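Local coordinates for putative uncharacterized protein (Chaetomium thermophilum, PDB 5T8V) that probably acts, as the C-terminal HEAT-repeat part of the Scc2 cohesin loader, in loading cohesin onto chromatin, at residues 457-471 / 635-647. Residues are numbered along the deposited sequence; the frame is centred on the assembly and turned at random.
Sequences GTMCAAISKLRGHVR and SINQVMEADPTIL
Asp643, just past helix 628-642, turns its carboxylate to Arg467 and Arg471 of helix 446-474. Its CB lies against Ser464 OG, 3.4 Å away. CG stands anti to the backbone N (chi1 -177°), which carries the carboxylate toward the two arginines. OD2 takes an N-H from Arg471 NH2 at 3.2 Å, at the guanidinium edge, and has a longer ion pair with Arg467 NH2. OD1 accepts from the same Arg471 NH2 and, from above the carboxylate plane, from Thr645 OG1 at 2.7 Å. Guanidinium and carboxylate planes of Arg471 and Asp643 lie only 18° apart, and Thr645 lies over one guanidinium face, offset toward its rim. With an alanine here, both arginines would probably lose their shared carboxylate, and Thr645 OG1 its acceptor. A turn before Asp643, Val639 O accepts from Ser464 OG (2.7 Å) on a lone pair. The segment axes approach to 8.1 Å, 5° from parallel, with Val639 CG2 on Ala461 and Cys460, Ser635 against Gly457, Ala642 CB against Lys465 N and Gly468 CA beside Ala642 O. Small residues thus let two sequence-distant helices of this HEAT-repeat solenoid come close, while one carboxylate ties the C-terminal end of helix 628-642 to two arginines by charge.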
loop_
_atom_site.group_PDB
_atom_site.type_symbol
_atom_site.label_atom_id
_atom_site.label_comp_id
_atom_site.label_asym_id
_atom_site.label_seq_id
_atom_site.Cartn_x
_atom_site.Cartn_y
_atom_site.Cartn_z
ATOM N N GLY A 457 14.113 1.076 -0.818
ATOM C CA GLY A 457 13.350 0.774 0.376
ATOM C C GLY A 457 14.231 0.466 1.571
ATOM O O GLY A 457 14.099 1.098 2.624
ATOM N N THR A 458 15.139 -0.503 1.425
ATOM C CA THR A 458 16.001 -0.875 2.544
ATOM C C THR A 458 16.863 0.304 2.980
ATOM O O THR A 458 17.060 0.528 4.181
ATOM C CB THR A 458 16.882 -2.072 2.170
ATOM O OG1 THR A 458 17.753 -1.711 1.097
ATOM C CG2 THR A 458 16.038 -3.257 1.737
ATOM N N MET A 459 17.384 1.072 2.021
ATOM C CA MET A 459 18.170 2.250 2.373
ATOM C C MET A 459 17.319 3.262 3.130
ATOM O O MET A 459 17.763 3.841 4.132
ATOM C CB MET A 459 18.771 2.878 1.111
ATOM C CG MET A 459 19.947 2.091 0.531
ATOM S SD MET A 459 20.757 2.873 -0.889
ATOM C CE MET A 459 19.494 2.676 -2.130
ATOM N N CYS A 460 16.085 3.478 2.674
ATOM C CA CYS A 460 15.177 4.375 3.379
ATOM C C CYS A 460 14.987 3.928 4.823
ATOM O O CYS A 460 15.104 4.732 5.758
ATOM C CB CYS A 460 13.836 4.427 2.646
ATOM S SG CYS A 460 12.899 5.922 2.935
ATOM N N ALA A 461 14.697 2.640 5.024
ATOM C CA ALA A 461 14.551 2.111 6.376
ATOM C C ALA A 461 15.801 2.363 7.206
ATOM O O ALA A 461 15.710 2.746 8.379
ATOM C CB ALA A 461 14.242 0.616 6.320
ATOM N N ALA A 462 16.980 2.153 6.617
ATOM C CA ALA A 462 18.220 2.361 7.356
ATOM C C ALA A 462 18.362 3.811 7.800
ATOM O O ALA A 462 18.727 4.085 8.951
ATOM C CB ALA A 462 19.413 1.943 6.497
ATOM N N ILE A 463 18.081 4.756 6.901
ATOM C CA ILE A 463 18.159 6.169 7.264
ATOM C C ILE A 463 17.168 6.485 8.377
ATOM O O ILE A 463 17.493 7.197 9.335
ATOM C CB ILE A 463 17.918 7.051 6.026
ATOM C CG1 ILE A 463 18.997 6.788 4.968
ATOM C CG2 ILE A 463 17.912 8.520 6.415
ATOM C CD1 ILE A 463 18.689 7.386 3.609
ATOM N N SER A 464 15.941 5.972 8.264
ATOM C CA SER A 464 14.939 6.208 9.298
ATOM C C SER A 464 15.430 5.714 10.654
ATOM O O SER A 464 15.316 6.417 11.668
ATOM C CB SER A 464 13.630 5.520 8.914
ATOM O OG SER A 464 12.610 5.797 9.857
ATOM N N LYS A 465 15.986 4.502 10.687
ATOM C CA LYS A 465 16.531 3.972 11.931
ATOM C C LYS A 465 17.649 4.857 12.464
ATOM O O LYS A 465 17.731 5.104 13.673
ATOM C CB LYS A 465 17.025 2.542 11.717
ATOM C CG LYS A 465 18.041 2.087 12.747
ATOM C CD LYS A 465 18.184 0.578 12.786
ATOM C CE LYS A 465 19.416 0.173 13.578
ATOM N NZ LYS A 465 19.578 0.980 14.830
ATOM N N LEU A 466 18.519 5.352 11.582
ATOM C CA LEU A 466 19.596 6.227 12.036
ATOM C C LEU A 466 19.041 7.494 12.673
ATOM O O LEU A 466 19.527 7.935 13.722
ATOM C CB LEU A 466 20.523 6.572 10.871
ATOM C CG LEU A 466 21.678 7.520 11.200
ATOM C CD1 LEU A 466 22.949 7.067 10.520
ATOM C CD2 LEU A 466 21.348 8.932 10.775
ATOM N N ARG A 467 18.020 8.093 12.059
ATOM C CA ARG A 467 17.443 9.318 12.602
ATOM C C ARG A 467 16.803 9.064 13.961
ATOM O O ARG A 467 16.997 9.838 14.910
ATOM C CB ARG A 467 16.427 9.889 11.613
ATOM C CG ARG A 467 17.074 10.507 10.384
ATOM C CD ARG A 467 16.147 10.503 9.184
ATOM N NE ARG A 467 14.841 11.066 9.503
ATOM C CZ ARG A 467 14.609 12.359 9.701
ATOM N NH1 ARG A 467 15.602 13.237 9.625
ATOM N NH2 ARG A 467 13.380 12.774 9.985
ATOM N N GLY A 468 16.041 7.975 14.079
ATOM C CA GLY A 468 15.480 7.623 15.373
ATOM C C GLY A 468 16.554 7.433 16.426
ATOM O O GLY A 468 16.428 7.920 17.554
ATOM N N HIS A 469 17.634 6.734 16.068
ATOM C CA HIS A 469 18.719 6.510 17.016
ATOM C C HIS A 469 19.362 7.827 17.431
ATOM O O HIS A 469 19.740 8.001 18.595
ATOM C CB HIS A 469 19.757 5.566 16.410
ATOM C CG HIS A 469 20.798 5.105 17.383
ATOM N ND1 HIS A 469 20.514 4.830 18.703
ATOM C CD2 HIS A 469 22.121 4.865 17.225
ATOM C CE1 HIS A 469 21.618 4.444 19.317
ATOM N NE2 HIS A 469 22.607 4.456 18.443
ATOM N N VAL A 470 19.487 8.774 16.499
ATOM C CA VAL A 470 20.053 10.077 16.844
ATOM C C VAL A 470 19.152 10.797 17.837
ATOM O O VAL A 470 19.624 11.371 18.824
ATOM C CB VAL A 470 20.284 10.920 15.578
ATOM C CG1 VAL A 470 20.580 12.381 15.942
ATOM C CG2 VAL A 470 21.433 10.343 14.768
ATOM N N ARG A 471 17.840 10.788 17.588
ATOM C CA ARG A 471 16.926 11.433 18.526
ATOM C C ARG A 471 17.031 10.800 19.907
ATOM O O ARG A 471 17.083 11.505 20.926
ATOM C CB ARG A 471 15.491 11.361 18.004
ATOM C CG ARG A 471 14.635 12.566 18.396
ATOM C CD ARG A 471 13.204 12.443 17.887
ATOM N NE ARG A 471 13.155 12.033 16.484
ATOM C CZ ARG A 471 13.203 12.865 15.447
ATOM N NH1 ARG A 471 13.300 14.176 15.633
ATOM N NH2 ARG A 471 13.154 12.379 14.212
ATOM N N SER A 635 8.920 -1.886 3.513
ATOM C CA SER A 635 9.901 -0.849 3.809
ATOM C C SER A 635 9.246 0.365 4.457
ATOM O O SER A 635 9.838 0.999 5.337
ATOM C CB SER A 635 10.640 -0.452 2.533
ATOM O OG SER A 635 11.405 -1.539 2.044
ATOM N N ILE A 636 8.024 0.705 4.042
ATOM C CA ILE A 636 7.332 1.842 4.642
ATOM C C ILE A 636 6.995 1.552 6.099
ATOM O O ILE A 636 7.105 2.433 6.963
ATOM C CB ILE A 636 6.074 2.195 3.827
ATOM C CG1 ILE A 636 6.478 2.699 2.440
ATOM C CG2 ILE A 636 5.246 3.256 4.548
ATOM C CD1 ILE A 636 5.320 2.861 1.471
ATOM N N ASN A 637 6.576 0.321 6.398
ATOM C CA ASN A 637 6.352 -0.063 7.787
ATOM C C ASN A 637 7.631 0.080 8.597
ATOM O O ASN A 637 7.627 0.660 9.690
ATOM C CB ASN A 637 5.824 -1.496 7.864
ATOM C CG ASN A 637 4.327 -1.580 7.640
ATOM O OD1 ASN A 637 3.539 -1.183 8.497
ATOM N ND2 ASN A 637 3.928 -2.105 6.488
ATOM N N GLN A 638 8.746 -0.437 8.074
ATOM C CA GLN A 638 10.012 -0.302 8.787
ATOM C C GLN A 638 10.360 1.164 9.014
ATOM O O GLN A 638 10.832 1.538 10.096
ATOM C CB GLN A 638 11.127 -1.009 8.017
ATOM C CG GLN A 638 10.997 -2.523 8.009
ATOM C CD GLN A 638 12.123 -3.209 7.262
ATOM O OE1 GLN A 638 12.811 -2.593 6.447
ATOM N NE2 GLN A 638 12.320 -4.493 7.541
ATOM N N VAL A 639 10.124 2.014 8.013
ATOM C CA VAL A 639 10.419 3.437 8.161
ATOM C C VAL A 639 9.575 4.040 9.274
ATOM O O VAL A 639 10.070 4.823 10.094
ATOM C CB VAL A 639 10.204 4.172 6.823
ATOM C CG1 VAL A 639 10.229 5.685 7.019
ATOM C CG2 VAL A 639 11.271 3.770 5.819
ATOM N N MET A 640 8.286 3.693 9.318
ATOM C CA MET A 640 7.401 4.241 10.342
ATOM C C MET A 640 7.828 3.792 11.736
ATOM O O MET A 640 7.955 4.610 12.653
ATOM C CB MET A 640 5.960 3.819 10.063
ATOM C CG MET A 640 5.322 4.525 8.877
ATOM S SD MET A 640 3.793 3.733 8.334
ATOM C CE MET A 640 2.838 3.743 9.848
ATOM N N GLU A 641 8.046 2.487 11.915
ATOM C CA GLU A 641 8.407 1.975 13.234
ATOM C C GLU A 641 9.755 2.516 13.689
ATOM O O GLU A 641 9.965 2.758 14.883
ATOM C CB GLU A 641 8.431 0.448 13.216
ATOM C CG GLU A 641 7.118 -0.190 12.805
ATOM C CD GLU A 641 7.199 -1.702 12.746
ATOM O OE1 GLU A 641 7.711 -2.310 13.710
ATOM O OE2 GLU A 641 6.758 -2.281 11.731
ATOM N N ALA A 642 10.685 2.709 12.753
ATOM C CA ALA A 642 12.025 3.146 13.122
ATOM C C ALA A 642 12.037 4.586 13.622
ATOM O O ALA A 642 12.866 4.938 14.471
ATOM C CB ALA A 642 12.968 2.991 11.932
ATOM N N ASP A 643 11.137 5.427 13.119
ATOM C CA ASP A 643 11.091 6.841 13.499
ATOM C C ASP A 643 9.664 7.342 13.336
ATOM O O ASP A 643 9.324 8.006 12.350
ATOM C CB ASP A 643 12.064 7.667 12.655
ATOM C CG ASP A 643 12.100 9.128 13.066
ATOM O OD1 ASP A 643 11.779 9.432 14.235
ATOM O OD2 ASP A 643 12.455 9.974 12.215
ATOM N N PRO A 644 8.788 7.039 14.301
ATOM C CA PRO A 644 7.375 7.433 14.166
ATOM C C PRO A 644 7.154 8.933 14.068
ATOM O O PRO A 644 6.053 9.353 13.684
ATOM C CB PRO A 644 6.728 6.861 15.434
ATOM C CG PRO A 644 7.643 5.766 15.872
ATOM C CD PRO A 644 9.018 6.218 15.503
ATOM N N THR A 645 8.154 9.756 14.390
ATOM C CA THR A 645 7.961 11.201 14.344
ATOM C C THR A 645 7.626 11.695 12.944
ATOM O O THR A 645 7.125 12.816 12.801
ATOM C CB THR A 645 9.208 11.924 14.858
ATOM O OG1 THR A 645 10.304 11.685 13.968
ATOM C CG2 THR A 645 9.579 11.443 16.256
ATOM N N ILE A 646 7.885 10.896 11.905
ATOM C CA ILE A 646 7.530 11.305 10.549
ATOM C C ILE A 646 6.031 11.287 10.313
ATOM O O ILE A 646 5.574 11.739 9.257
ATOM C CB ILE A 646 8.211 10.419 9.487
ATOM C CG1 ILE A 646 7.739 8.968 9.608
ATOM C CG2 ILE A 646 9.728 10.510 9.616
ATOM C CD1 ILE A 646 8.231 8.079 8.500
ATOM N N LEU A 647 5.255 10.767 11.261
ATOM C CA LEU A 647 3.802 10.802 11.186
ATOM C C LEU A 647 3.212 12.054 11.820
ATOM O O LEU A 647 1.985 12.185 11.875
ATOM C CB LEU A 647 3.218 9.558 11.862
ATOM C CG LEU A 647 3.643 8.220 11.256
ATOM C CD1 LEU A 647 3.248 7.082 12.169
ATOM C CD2 LEU A 647 3.032 8.032 9.873
#